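Local coordinates for protein RsfP (Uncultured bacterium, PDB 4GLJ) that probably cleaves methylthioadenosine with phosphate, releasing adenine and methylthioribose 1-phosphate, and also binds the dye rhodamine B, at residues Val76-Asn81 / Lys122-Thr127; Ala84-Gly89 / Arg208-Ala213; Val90-Ser95 / Ser262-Ser267; Glu104-Leu109 / Gln164-Ala169; Tyr155-Ile160 / Ile253-Ala258. All coordinates share one frame; numbering follows the deposited sequence. Where two conformers were deposited one is given.

Contact 1 of 5, residues Val76-Asn81 / Lys122-Thr127; sequences VPYRAN and KQRVST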
# COMPACT_ATOMS: atom_id res chain seq x y z
N VAL A 76 7.11 6.00 -13.71
CA VAL A 76 8.53 6.15 -14.06
C VAL A 76 9.17 4.74 -14.13
O VAL A 76 8.93 3.94 -13.18
CB VAL A 76 9.18 7.04 -13.04
CG1 VAL A 76 10.73 6.98 -13.15
CG2 VAL A 76 8.69 8.49 -13.22
N PRO A 77 10.00 4.45 -15.14
CA PRO A 77 10.56 3.11 -15.14
C PRO A 77 11.80 3.07 -14.20
O PRO A 77 12.99 3.04 -14.67
CB PRO A 77 10.96 2.91 -16.63
CG PRO A 77 11.45 4.31 -17.03
CD PRO A 77 10.53 5.26 -16.28
N TYR A 78 11.53 2.96 -12.90
CA TYR A 78 12.65 3.05 -11.92
C TYR A 78 13.70 1.95 -12.13
O TYR A 78 14.87 2.26 -11.99
CB TYR A 78 12.06 2.92 -10.49
CG TYR A 78 11.24 4.13 -10.13
CD1 TYR A 78 11.84 5.29 -9.72
CD2 TYR A 78 9.84 4.08 -10.27
CE1 TYR A 78 11.06 6.41 -9.44
CE2 TYR A 78 9.06 5.20 -9.99
CZ TYR A 78 9.67 6.34 -9.65
OH TYR A 78 8.94 7.43 -9.36
N ARG A 79 13.31 0.70 -12.37
CA ARG A 79 14.26 -0.38 -12.56
C ARG A 79 15.13 -0.21 -13.80
O ARG A 79 16.30 -0.32 -13.68
CB ARG A 79 13.54 -1.73 -12.60
CG ARG A 79 13.13 -2.32 -11.26
CD ARG A 79 12.37 -3.62 -11.42
NE ARG A 79 11.24 -3.43 -12.29
CZ ARG A 79 10.53 -4.39 -12.86
NH1 ARG A 79 10.80 -5.65 -12.66
NH2 ARG A 79 9.54 -4.05 -13.63
N ALA A 80 14.56 0.12 -14.96
CA ALA A 80 15.37 0.55 -16.14
C ALA A 80 16.33 1.67 -15.91
O ALA A 80 17.46 1.61 -16.37
CB ALA A 80 14.48 0.79 -17.38
N ASN A 81 15.91 2.72 -15.22
CA ASN A 81 16.78 3.89 -14.99
C ASN A 81 18.01 3.51 -14.16
O ASN A 81 19.13 3.88 -14.50
CB ASN A 81 16.00 4.97 -14.23
CG ASN A 81 14.93 5.65 -15.10
OD1 ASN A 81 14.95 5.49 -16.34
ND2 ASN A 81 14.04 6.46 -14.48
N LYS A 122 2.66 2.38 -3.35
CA LYS A 122 1.75 1.23 -3.33
C LYS A 122 1.95 0.30 -4.48
O LYS A 122 1.88 -0.96 -4.34
CB LYS A 122 0.31 1.78 -3.35
CG LYS A 122 -0.03 2.59 -2.07
CD LYS A 122 -1.37 3.31 -2.27
CE LYS A 122 -1.72 4.20 -1.05
NZ LYS A 122 -3.16 4.58 -1.02
N GLN A 123 2.17 0.91 -5.65
CA GLN A 123 2.03 0.17 -6.90
C GLN A 123 3.28 0.09 -7.75
O GLN A 123 3.20 -0.15 -8.94
CB GLN A 123 0.89 0.80 -7.70
CG GLN A 123 -0.44 0.51 -7.01
CD GLN A 123 -1.58 1.46 -7.39
OE1 GLN A 123 -1.56 2.08 -8.49
NE2 GLN A 123 -2.63 1.50 -6.51
N ARG A 124 4.44 0.21 -7.16
CA ARG A 124 5.66 0.24 -7.92
C ARG A 124 6.47 -1.00 -7.71
O ARG A 124 6.48 -1.50 -6.63
CB ARG A 124 6.43 1.49 -7.56
CG ARG A 124 5.68 2.74 -7.92
CD ARG A 124 6.23 3.89 -7.18
NE ARG A 124 5.37 5.04 -7.22
CZ ARG A 124 5.79 6.26 -7.03
NH1 ARG A 124 7.05 6.47 -6.82
NH2 ARG A 124 4.95 7.25 -7.06
N VAL A 125 7.13 -1.51 -8.74
CA VAL A 125 7.94 -2.67 -8.52
C VAL A 125 9.15 -2.14 -7.76
O VAL A 125 9.83 -1.25 -8.26
CB VAL A 125 8.37 -3.32 -9.83
CG1 VAL A 125 9.28 -4.57 -9.54
CG2 VAL A 125 7.12 -3.68 -10.59
N SER A 126 9.47 -2.71 -6.58
CA SER A 126 10.45 -2.01 -5.74
C SER A 126 11.72 -2.87 -5.46
O SER A 126 12.50 -2.58 -4.55
CB SER A 126 9.77 -1.57 -4.42
OG SER A 126 9.20 -2.76 -3.84
N THR A 127 11.95 -3.85 -6.33
CA THR A 127 13.15 -4.71 -6.24
C THR A 127 13.43 -5.27 -7.61
O THR A 127 12.56 -5.38 -8.50
CB THR A 127 12.92 -5.88 -5.24
OG1 THR A 127 14.09 -6.69 -5.15
CG2 THR A 127 11.76 -6.78 -5.67
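Arg-79 and Val-125 carry the larger share of this contact. The arginine leaves the first turn of its helix, bends at chi3 (-55°) and brings its guanidinium broadside against the valine, so that Val-125 CG1 sits over one face, off toward the rim, 3.6 Å from Arg-79 CZ. Farther back, the aliphatic part of the same chain brushes the backbone, with Arg-79 CD 3.4 Å from Thr-127 O. No hydrogen bond spans the two segments here; the arginine is used for its flat surface and its methylenes. Cut back to an alanine here, the side chain would probably leave Val-125 uncovered and a gap beside the Thr-127 carbonyl.

Tyr-78 reaches the other part of the loop. Its ring plane and that of the Arg-124 guanidinium are only 11° apart, but the groups are offset and meet obliquely rather than stacking. Tyr-78 OH comes to 3.3 Å from Arg-124 NH1, at too poor an angle to bond. Each polar end is satisfied elsewhere: Tyr-78 OH by Pro-73 O, Arg-124 NH1 by Met-198 O and Arg-124 NE by a salt bridge to Glu-175. Pro-73 and Met-198 both line the rhodamine pocket, which probably places the pair just behind its wall. Val-76 CG1 lies over the centre of one face of the tyrosine ring.

Around the contact, Pro-202 of helix 200-209 packs on both Tyr-78 and Arg-124. The loop after strand 111-119 lies between the start of helix 78-87 and the second subunit, whose Gln-123 bonds to Arg-124 O.

Contact 2 of 5, residues Ala84-Gly89 / Arg208-Ala213; sequences ALKTLG and REASIA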
# COMPACT_ATOMS: atom_id res chain seq x y z
N ALA A 84 20.22 1.00 -16.11
CA ALA A 84 21.00 1.72 -17.14
C ALA A 84 22.23 2.46 -16.53
O ALA A 84 23.31 2.43 -17.09
CB ALA A 84 20.07 2.67 -17.88
N LEU A 85 22.06 3.08 -15.37
CA LEU A 85 23.13 3.88 -14.76
C LEU A 85 24.17 2.89 -14.25
O LEU A 85 25.36 3.12 -14.41
CB LEU A 85 22.60 4.75 -13.62
CG LEU A 85 21.67 5.90 -14.06
CD1 LEU A 85 21.14 6.67 -12.85
CD2 LEU A 85 22.39 6.87 -15.03
N LYS A 86 23.72 1.78 -13.65
CA LYS A 86 24.66 0.68 -13.38
C LYS A 86 25.51 0.23 -14.57
O LYS A 86 26.72 0.05 -14.41
CB LYS A 86 23.93 -0.54 -12.76
CG LYS A 86 24.94 -1.57 -12.26
CD LYS A 86 25.68 -0.97 -11.03
CE LYS A 86 26.63 -2.07 -10.51
NZ LYS A 86 27.30 -1.67 -9.22
N THR A 87 24.93 0.08 -15.75
CA THR A 87 25.70 -0.34 -16.90
C THR A 87 26.76 0.70 -17.29
O THR A 87 27.75 0.36 -17.95
CB THR A 87 24.86 -0.66 -18.15
OG1 THR A 87 24.31 0.55 -18.70
CG2 THR A 87 23.75 -1.68 -17.83
N LEU A 88 26.60 1.94 -16.85
CA LEU A 88 27.61 2.98 -17.21
C LEU A 88 28.75 2.98 -16.19
O LEU A 88 29.72 3.71 -16.32
CB LEU A 88 26.91 4.36 -17.25
CG LEU A 88 25.93 4.58 -18.43
CD1 LEU A 88 25.07 5.84 -18.31
CD2 LEU A 88 26.77 4.63 -19.71
N GLY A 89 28.60 2.20 -15.12
CA GLY A 89 29.59 2.13 -14.04
C GLY A 89 29.41 3.16 -12.95
O GLY A 89 30.32 3.44 -12.18
N ARG A 208 20.28 0.90 -3.99
CA ARG A 208 20.97 0.10 -2.98
C ARG A 208 21.22 -1.34 -3.49
O ARG A 208 22.32 -1.89 -3.33
CB ARG A 208 20.17 0.07 -1.67
CG ARG A 208 20.86 -0.61 -0.49
CD ARG A 208 22.26 -0.08 -0.08
NE ARG A 208 22.21 1.38 0.12
CZ ARG A 208 21.93 1.95 1.30
NH1 ARG A 208 21.72 1.16 2.39
NH2 ARG A 208 21.98 3.27 1.45
N GLU A 209 20.19 -1.94 -4.10
CA GLU A 209 20.35 -3.30 -4.65
C GLU A 209 21.38 -3.34 -5.76
O GLU A 209 21.98 -4.42 -6.01
CB GLU A 209 19.04 -3.82 -5.24
CG GLU A 209 18.01 -4.13 -4.14
CD GLU A 209 16.75 -4.75 -4.69
OE1 GLU A 209 16.55 -4.67 -5.94
OE2 GLU A 209 15.94 -5.30 -3.86
N ALA A 210 21.52 -2.21 -6.46
CA ALA A 210 22.50 -2.11 -7.52
C ALA A 210 23.88 -1.72 -7.01
O ALA A 210 24.77 -1.40 -7.81
CB ALA A 210 22.06 -1.12 -8.57
N SER A 211 24.05 -1.72 -5.69
CA SER A 211 25.33 -1.33 -5.03
C SER A 211 25.81 0.09 -5.44
O SER A 211 27.00 0.32 -5.59
CB SER A 211 26.40 -2.40 -5.34
OG SER A 211 26.00 -3.68 -4.81
N ILE A 212 24.89 1.04 -5.59
CA ILE A 212 25.24 2.42 -5.95
C ILE A 212 24.89 3.35 -4.80
O ILE A 212 23.78 3.28 -4.28
CB ILE A 212 24.46 2.89 -7.19
CG1 ILE A 212 24.71 2.00 -8.40
CG2 ILE A 212 24.75 4.37 -7.50
CD1 ILE A 212 23.78 2.24 -9.61
N ALA A 213 25.81 4.22 -4.41
CA ALA A 213 25.59 5.13 -3.33
C ALA A 213 24.63 6.17 -3.82
O ALA A 213 24.74 6.65 -4.93
CB ALA A 213 26.94 5.76 -2.88
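Lys-86 spends its ammonium group on a backbone carbonyl at the end of another helix: Lys-86 NZ donates to Ala-210 O at 2.9 Å. The nitrogen stands fairly well in line with the C=O bond, at 156°, though tilted 22° from the carbonyl plane. Ala-210 is where helix 200-209 gives out, and Ser-211 next to it takes positive phi as the C-prime residue of a Schellman motif. A positive charge at this helix end would be expected to suit the partial negative charge gathered there.

The lysine gets there with CG trans to the backbone N (chi1 -170°) and a bend at chi2, which carries the chain across to the loop. On the way its methylenes line an apolar patch: Lys-86 CD lies 4.0 Å from Ile-212 CD1 and 4.4 Å from Ala-210 CB. A methionine here would probably leave the Ala-210 carbonyl without its charged donor at the helix end.

Helix 78-87 closes in its own Schellman turn at Gly-89. The two helix ends lie against the central sheet, with Leu-85 and Ile-212 both resting on Ile-93 of strand 92-101, and Ala-213 opening strand 213-221.

Contact 3 of 5, residues Val90-Ser95 / Ser262-Ser267; sequences VRYIVS and SEQPKS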
# COMPACT_ATOMS: atom_id res chain seq x y z
N VAL A 90 28.22 3.73 -12.86
CA VAL A 90 27.95 4.79 -11.88
C VAL A 90 28.07 4.18 -10.49
O VAL A 90 27.55 3.09 -10.21
CB VAL A 90 26.51 5.36 -12.10
CG1 VAL A 90 26.05 6.27 -10.96
CG2 VAL A 90 26.48 6.08 -13.47
N ARG A 91 28.79 4.88 -9.64
CA ARG A 91 29.04 4.46 -8.28
C ARG A 91 28.33 5.43 -7.33
O ARG A 91 28.12 5.11 -6.17
CB ARG A 91 30.56 4.50 -8.03
CG ARG A 91 31.30 3.48 -8.91
CD ARG A 91 32.81 3.69 -8.89
NE ARG A 91 33.28 3.69 -7.52
CZ ARG A 91 34.02 4.64 -6.97
NH1 ARG A 91 34.45 5.67 -7.66
NH2 ARG A 91 34.32 4.51 -5.71
N TYR A 92 28.01 6.62 -7.85
CA TYR A 92 27.35 7.65 -7.01
C TYR A 92 26.20 8.26 -7.75
O TYR A 92 26.35 8.66 -8.87
CB TYR A 92 28.28 8.80 -6.61
CG TYR A 92 29.58 8.34 -5.90
CD1 TYR A 92 29.60 8.03 -4.53
CD2 TYR A 92 30.75 8.14 -6.65
CE1 TYR A 92 30.78 7.62 -3.89
CE2 TYR A 92 31.95 7.71 -6.04
CZ TYR A 92 31.95 7.47 -4.67
OH TYR A 92 33.12 7.06 -4.08
N ILE A 93 25.02 8.32 -7.09
CA ILE A 93 23.84 9.06 -7.64
C ILE A 93 23.42 10.17 -6.69
O ILE A 93 23.31 9.95 -5.49
CB ILE A 93 22.60 8.12 -7.82
CG1 ILE A 93 22.93 7.11 -8.92
CG2 ILE A 93 21.34 8.92 -8.20
CD1 ILE A 93 21.88 5.99 -9.06
N VAL A 94 23.20 11.36 -7.26
CA VAL A 94 22.50 12.41 -6.58
C VAL A 94 21.14 12.56 -7.25
O VAL A 94 21.02 12.90 -8.40
CB VAL A 94 23.23 13.78 -6.60
CG1 VAL A 94 22.41 14.84 -5.82
CG2 VAL A 94 24.60 13.62 -5.92
N SER A 95 20.10 12.37 -6.47
CA SER A 95 18.71 12.52 -6.95
C SER A 95 18.31 13.95 -6.54
O SER A 95 18.49 14.39 -5.39
CB SER A 95 17.81 11.57 -6.13
OG SER A 95 16.48 12.14 -6.08
N SER A 262 36.72 14.40 -6.27
CA SER A 262 38.06 14.52 -5.63
C SER A 262 38.14 13.61 -4.40
O SER A 262 39.21 13.10 -4.07
CB SER A 262 38.44 15.96 -5.28
OG SER A 262 37.41 16.56 -4.50
N GLU A 263 37.00 13.38 -3.75
CA GLU A 263 37.01 12.72 -2.44
C GLU A 263 36.73 11.24 -2.57
O GLU A 263 37.27 10.45 -1.80
CB GLU A 263 36.10 13.42 -1.41
CG GLU A 263 36.57 14.85 -1.03
CD GLU A 263 35.53 15.62 -0.21
OE1 GLU A 263 34.52 15.02 0.21
OE2 GLU A 263 35.71 16.83 0.07
N GLN A 264 35.91 10.84 -3.54
CA GLN A 264 35.67 9.41 -3.81
C GLN A 264 35.35 8.60 -2.52
O GLN A 264 35.93 7.57 -2.25
CB GLN A 264 36.92 8.87 -4.55
CG GLN A 264 36.64 8.10 -5.84
CD GLN A 264 36.16 8.96 -6.97
OE1 GLN A 264 35.03 9.49 -6.94
NE2 GLN A 264 37.00 9.13 -7.99
N PRO A 265 34.40 9.08 -1.70
CA PRO A 265 34.12 8.46 -0.41
C PRO A 265 33.72 7.00 -0.56
O PRO A 265 33.17 6.58 -1.58
CB PRO A 265 32.97 9.31 0.15
CG PRO A 265 32.32 9.89 -1.05
CD PRO A 265 33.46 10.18 -2.00
N LYS A 266 34.07 6.22 0.44
CA LYS A 266 33.74 4.81 0.46
C LYS A 266 32.28 4.80 0.88
O LYS A 266 31.85 5.59 1.75
CB LYS A 266 34.63 4.12 1.50
CG LYS A 266 35.43 2.95 0.97
CD LYS A 266 36.56 2.60 1.94
CE LYS A 266 36.58 1.11 2.29
NZ LYS A 266 35.20 0.66 2.71
N SER A 267 31.47 3.97 0.24
CA SER A 267 30.08 3.87 0.64
C SER A 267 29.74 2.43 1.07
O SER A 267 30.11 1.46 0.41
CB SER A 267 29.17 4.31 -0.53
OG SER A 267 27.79 4.25 -0.12
O HOH W 1 35.90 5.28 -3.85
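Tyr-92 reaches with its hydroxyl to the chain after helix 237-263, and Tyr-92 OH donates to Pro-265 O at 2.5 Å, a short bond. The acceptor lies at the edge of the phenol ring, in its plane, while the hydroxyl meets the carbonyl at a C=O...O angle of 139°, tilted 20° from the carbonyl plane. Alongside, the proline ring crosses the tyrosine obliquely, with Pro-265 CG 3.9 Å from Tyr-92 CE1. The phenol is put there by chi1 of -55°, which sets CG opposite the carbonyl carbon.

This is the start of an interior strand of the central sheet of the alpha/beta phosphorylase fold: strand 92-101 runs parallel to 16-20 and to 213-221, and the chain leaving the long helix 237-263 passes beside its start. Gln-264, the first residue to leave helical angles, has positive phi. His-270 meets the Tyr-92 ring edge to face.

Arg-91 was modelled in two conformers, so its part is less certain. In the one described, its side chain crosses that of Gln-264 at about a right angle. Its guanidinium lies with a face toward Tyr-92 CE2, while Gln-264 CG approaches the edge, 3.7 Å from Arg-91 NH1. A water in the guanidinium plane accepts from Arg-91 NH2 at 2.6 Å and donates to Gln-264 O at 2.8 Å. Arg-91 NH1 meanwhile makes a salt bridge to Asp-15.

Contact 4 of 5, residues Glu104-Leu109 / Gln164-Ala169; sequences ETLKPL and QCHAKA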
# COMPACT_ATOMS: atom_id res chain seq x y z
N GLU A 104 7.12 23.80 9.59
CA GLU A 104 7.23 25.29 9.54
C GLU A 104 8.59 25.87 9.16
O GLU A 104 8.72 26.86 8.43
CB GLU A 104 6.80 25.87 10.88
CG GLU A 104 6.56 27.35 10.73
CD GLU A 104 5.60 27.67 9.57
OE1 GLU A 104 4.49 27.03 9.48
OE2 GLU A 104 5.96 28.56 8.75
N THR A 105 9.63 25.26 9.71
CA THR A 105 10.97 25.78 9.49
C THR A 105 11.57 25.38 8.14
O THR A 105 12.62 25.89 7.78
CB THR A 105 11.89 25.22 10.55
OG1 THR A 105 11.68 23.81 10.57
CG2 THR A 105 11.54 25.86 11.91
N LEU A 106 10.95 24.44 7.41
CA LEU A 106 11.39 24.14 6.02
C LEU A 106 10.53 24.92 5.04
O LEU A 106 9.34 24.54 4.78
CB LEU A 106 11.32 22.64 5.71
CG LEU A 106 11.95 21.79 6.82
CD1 LEU A 106 11.70 20.32 6.56
CD2 LEU A 106 13.43 22.03 6.90
N LYS A 107 11.09 26.01 4.51
CA LYS A 107 10.34 26.96 3.68
C LYS A 107 10.57 26.80 2.17
O LYS A 107 11.64 26.29 1.73
CB LYS A 107 10.72 28.43 4.08
CG LYS A 107 10.10 28.80 5.40
CD LYS A 107 10.94 29.83 6.13
CE LYS A 107 10.20 30.35 7.35
NZ LYS A 107 9.65 29.31 8.27
N PRO A 108 9.60 27.24 1.34
CA PRO A 108 9.84 27.24 -0.13
C PRO A 108 11.15 27.92 -0.51
O PRO A 108 11.50 28.96 0.04
CB PRO A 108 8.64 28.00 -0.68
CG PRO A 108 7.55 27.66 0.33
CD PRO A 108 8.22 27.63 1.68
N LEU A 109 11.86 27.30 -1.45
CA LEU A 109 13.22 27.66 -1.87
C LEU A 109 14.33 27.18 -0.93
O LEU A 109 15.51 27.28 -1.26
CB LEU A 109 13.38 29.17 -2.13
CG LEU A 109 12.39 29.89 -3.03
CD1 LEU A 109 12.96 31.28 -3.16
CD2 LEU A 109 12.19 29.25 -4.39
N GLN A 164 17.80 28.40 2.94
CA GLN A 164 18.88 27.74 3.62
C GLN A 164 18.79 26.27 3.31
O GLN A 164 17.85 25.86 2.66
CB GLN A 164 18.84 28.00 5.12
CG GLN A 164 17.61 27.52 5.84
CD GLN A 164 17.62 28.01 7.31
OE1 GLN A 164 18.61 27.85 8.01
NE2 GLN A 164 16.50 28.63 7.76
N CYS A 165 19.76 25.47 3.77
CA CYS A 165 19.76 24.04 3.54
C CYS A 165 19.67 23.35 4.91
O CYS A 165 20.41 23.75 5.87
CB CYS A 165 21.08 23.64 2.85
SG CYS A 165 21.13 21.90 2.38
N HIS A 166 18.83 22.35 5.03
CA HIS A 166 18.63 21.60 6.24
C HIS A 166 19.07 20.20 6.05
O HIS A 166 18.75 19.60 5.04
CB HIS A 166 17.16 21.60 6.62
CG HIS A 166 16.52 22.95 6.59
ND1 HIS A 166 16.31 23.67 7.67
CD2 HIS A 166 16.01 23.68 5.55
CE1 HIS A 166 15.73 24.80 7.35
NE2 HIS A 166 15.54 24.81 6.05
N ALA A 167 19.81 19.62 6.98
CA ALA A 167 20.15 18.18 6.83
C ALA A 167 19.38 17.37 7.86
O ALA A 167 18.77 17.96 8.73
CB ALA A 167 21.66 17.99 7.02
N LYS A 168 19.48 16.05 7.83
CA LYS A 168 18.91 15.16 8.84
C LYS A 168 17.37 15.22 8.95
O LYS A 168 16.80 15.34 10.04
CB LYS A 168 19.49 15.34 10.24
CG LYS A 168 21.02 15.35 10.32
CD LYS A 168 21.68 14.20 9.54
CE LYS A 168 23.22 14.26 9.58
NZ LYS A 168 23.69 15.13 10.69
N ALA A 169 16.72 15.08 7.83
CA ALA A 169 15.25 15.09 7.70
C ALA A 169 14.74 13.74 7.16
O ALA A 169 15.53 12.92 6.59
CB ALA A 169 14.87 16.20 6.69
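Leu-106 presses one methyl onto the His-166 ring, and the fit is close. Leu-106 CD2 stands 3.2 Å from the centroid of the His-166 ring, only 11° off the normal, a CH-pi contact made almost squarely over the middle of the face. All five ring atoms feel it, His-166 CG being nearest. With CG beside the backbone N (chi1 -49°), the histidine swings its ring toward the loop, and the two side chains run past each other in opposite senses. At the far end of the ring the backbone joins in: Thr-105 O lies 3.3 Å from His-166 CE1. His-166 NE2 also bonds to Asp-110 OD2, which probably restrains the turn of the ring and, the acceptor being a carboxylate, probably favours a proton on NE2.

The other side of the contact is looser and faces solvent. Lys-107 folds back on its own loop, Lys-107 NZ donating to Glu-104 O at 2.6 Å, with only a long salt bridge of 3.8 Å between Lys-107 NZ and Glu-104 OE2. Both residues are exposed and neither packs on the strand. Gln-164, too, sits at the surface, and its side chain comes no closer to the loop than 4.7 Å.

Asp-110 ties the two segments together, taking Lys-107 N and Gln-164 N as well as the histidine. In the fold, the loop between strands 92-101 and 111-119 packs against short strand 165-167 at His-166, and that strand pairs in parallel with 111-119; Leu-106 also rests on Val-112 of strand 111-119, while Pro-108 and Leu-109 meet helix 237-263.

Contact 5 of 5, residues Tyr155-Ile160 / Ile253-Ala258; sequences YDNADI and IKQAVA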
# COMPACT_ATOMS: atom_id res chain seq x y z
N TYR A 155 26.36 22.63 -0.97
CA TYR A 155 25.37 23.72 -0.86
C TYR A 155 26.08 24.95 -0.37
O TYR A 155 25.84 26.08 -0.86
CB TYR A 155 24.26 23.41 0.21
CG TYR A 155 23.23 24.54 0.35
CD1 TYR A 155 22.06 24.55 -0.46
CD2 TYR A 155 23.37 25.56 1.32
CE1 TYR A 155 21.11 25.58 -0.33
CE2 TYR A 155 22.44 26.57 1.44
CZ TYR A 155 21.30 26.58 0.63
OH TYR A 155 20.35 27.61 0.77
N ASP A 156 26.92 24.78 0.66
CA ASP A 156 27.58 25.93 1.22
C ASP A 156 28.54 26.51 0.21
O ASP A 156 28.69 27.71 0.15
CB ASP A 156 28.36 25.59 2.50
CG ASP A 156 27.46 25.29 3.69
OD1 ASP A 156 26.36 25.90 3.82
OD2 ASP A 156 27.85 24.47 4.55
N ASN A 157 29.20 25.63 -0.54
CA ASN A 157 30.19 26.04 -1.57
C ASN A 157 29.55 26.79 -2.76
O ASN A 157 30.18 27.57 -3.45
CB ASN A 157 30.98 24.84 -2.09
CG ASN A 157 32.03 24.35 -1.11
OD1 ASN A 157 32.22 24.92 -0.05
ND2 ASN A 157 32.71 23.28 -1.45
N ALA A 158 28.27 26.58 -2.96
CA ALA A 158 27.56 27.15 -4.10
C ALA A 158 27.14 28.59 -3.80
O ALA A 158 26.72 29.31 -4.71
CB ALA A 158 26.35 26.28 -4.37
N ASP A 159 27.20 28.98 -2.53
CA ASP A 159 26.79 30.34 -2.11
C ASP A 159 25.40 30.79 -2.65
O ASP A 159 25.28 31.84 -3.33
CB ASP A 159 27.88 31.38 -2.46
CG ASP A 159 27.73 32.70 -1.68
OD1 ASP A 159 26.90 32.82 -0.75
OD2 ASP A 159 28.47 33.64 -2.00
N ILE A 160 24.37 30.01 -2.34
CA ILE A 160 23.00 30.25 -2.80
C ILE A 160 22.43 31.49 -2.09
O ILE A 160 22.63 31.66 -0.89
CB ILE A 160 22.14 29.00 -2.59
CG1 ILE A 160 22.78 27.78 -3.31
CG2 ILE A 160 20.69 29.24 -3.04
CD1 ILE A 160 22.84 27.88 -4.82
N ILE A 253 24.74 21.02 -7.55
CA ILE A 253 25.23 19.86 -8.29
C ILE A 253 26.66 20.12 -8.81
O ILE A 253 27.55 19.24 -8.69
CB ILE A 253 24.26 19.57 -9.49
CG1 ILE A 253 22.95 18.91 -9.01
CG2 ILE A 253 24.87 18.76 -10.62
CD1 ILE A 253 21.86 19.09 -10.08
N LYS A 254 26.89 21.29 -9.42
CA LYS A 254 28.28 21.62 -9.88
C LYS A 254 29.31 21.40 -8.75
O LYS A 254 30.28 20.67 -8.91
CB LYS A 254 28.36 23.05 -10.47
CG LYS A 254 28.03 23.01 -11.94
CD LYS A 254 28.02 24.37 -12.67
CE LYS A 254 26.62 24.98 -12.60
NZ LYS A 254 26.36 25.87 -13.75
N GLN A 255 29.03 21.97 -7.59
CA GLN A 255 29.88 21.82 -6.42
C GLN A 255 29.99 20.40 -5.90
O GLN A 255 31.08 19.96 -5.52
CB GLN A 255 29.42 22.76 -5.30
CG GLN A 255 29.52 24.26 -5.60
CD GLN A 255 30.90 24.74 -6.01
OE1 GLN A 255 31.93 24.23 -5.59
NE2 GLN A 255 30.92 25.70 -6.89
N ALA A 256 28.86 19.65 -5.92
CA ALA A 256 28.82 18.30 -5.42
C ALA A 256 29.58 17.32 -6.32
O ALA A 256 30.31 16.48 -5.82
CB ALA A 256 27.34 17.81 -5.26
N VAL A 257 29.45 17.49 -7.64
CA VAL A 257 30.18 16.64 -8.55
C VAL A 257 31.72 16.83 -8.28
O VAL A 257 32.49 15.85 -8.16
CB VAL A 257 29.84 16.96 -10.02
CG1 VAL A 257 30.81 16.26 -10.95
CG2 VAL A 257 28.38 16.57 -10.38
N ALA A 258 32.12 18.08 -8.09
CA ALA A 258 33.53 18.36 -7.80
C ALA A 258 34.00 17.60 -6.56
O ALA A 258 35.04 16.95 -6.59
CB ALA A 258 33.79 19.86 -7.70
O HOH W 2 32.46 22.11 -4.27
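A water gripped by three groups joins Gln-255 to Asn-157. It donates to Gln-255 OE1 at 2.6 Å and to Gln-255 O at 2.8 Å, and accepts from Asn-157 ND2 at 3.1 Å. The setting is a helix-to-helix contact on the outer side of the alpha/beta phosphorylase fold, where the last turn of helix 145-157 lies beside the later part of the long helix 237-263.

Gln-255 buries the most surface. Its side chain bends at chi2 (-55°), which curls the amide back so that its oxygen and the residue's own backbone carbonyl can hold the same water. With OE1 engaged in this way, the rotation of the amide is probably restrained. The curled chain also presents its methylene to Ala-158: Gln-255 CG sits 3.7 Å from Ala-158 N and 4.0 Å from Ala-158 CB.

Asn-157 comes alongside with its CB rather than its amide. Asn-157 CB is 3.7 Å from Gln-255 OE1, while the amide nitrogen turns out to the water. No direct hydrogen bond crosses between the segments, so water carries the polar link at what is a surface contact, and the rest is van der Waals touch.

Closer to the core the same two helices pack through Ala-256, which touches Leu-151 and Ala-154. Asp-159 is the first residue of its segment to leave helical angles, with positive phi. At the closest approach of the backbones, Ala-158 CA stands 6.3 Å from Gln-255 CA.

Overall arrangement
Contacts 1 and 2 share helix 78-87 and touch, Thr-127 OG1 lying 2.7 Å from Glu-209 OE2. Contact 2 in turn meets contact 3, their centres about 11 Å apart, through the pairing of strands 92-101 and 213-221, with Ala-213 O 2.7 Å from Ile-93 N. Contact 3 continues along helix 237-263 into contact 5, which touches contact 4 where the Tyr-155 ring packs on Cys-165. Contacts 1 and 4 lie on opposite sides of the chain's centre, about 28 Å between centres. Contact 1 lies nearer bound rhodamine B than contact 4: the Tyr-78 side chain is about 8 Å from a dye molecule, the Leu-106 side chain about 12 Å from one.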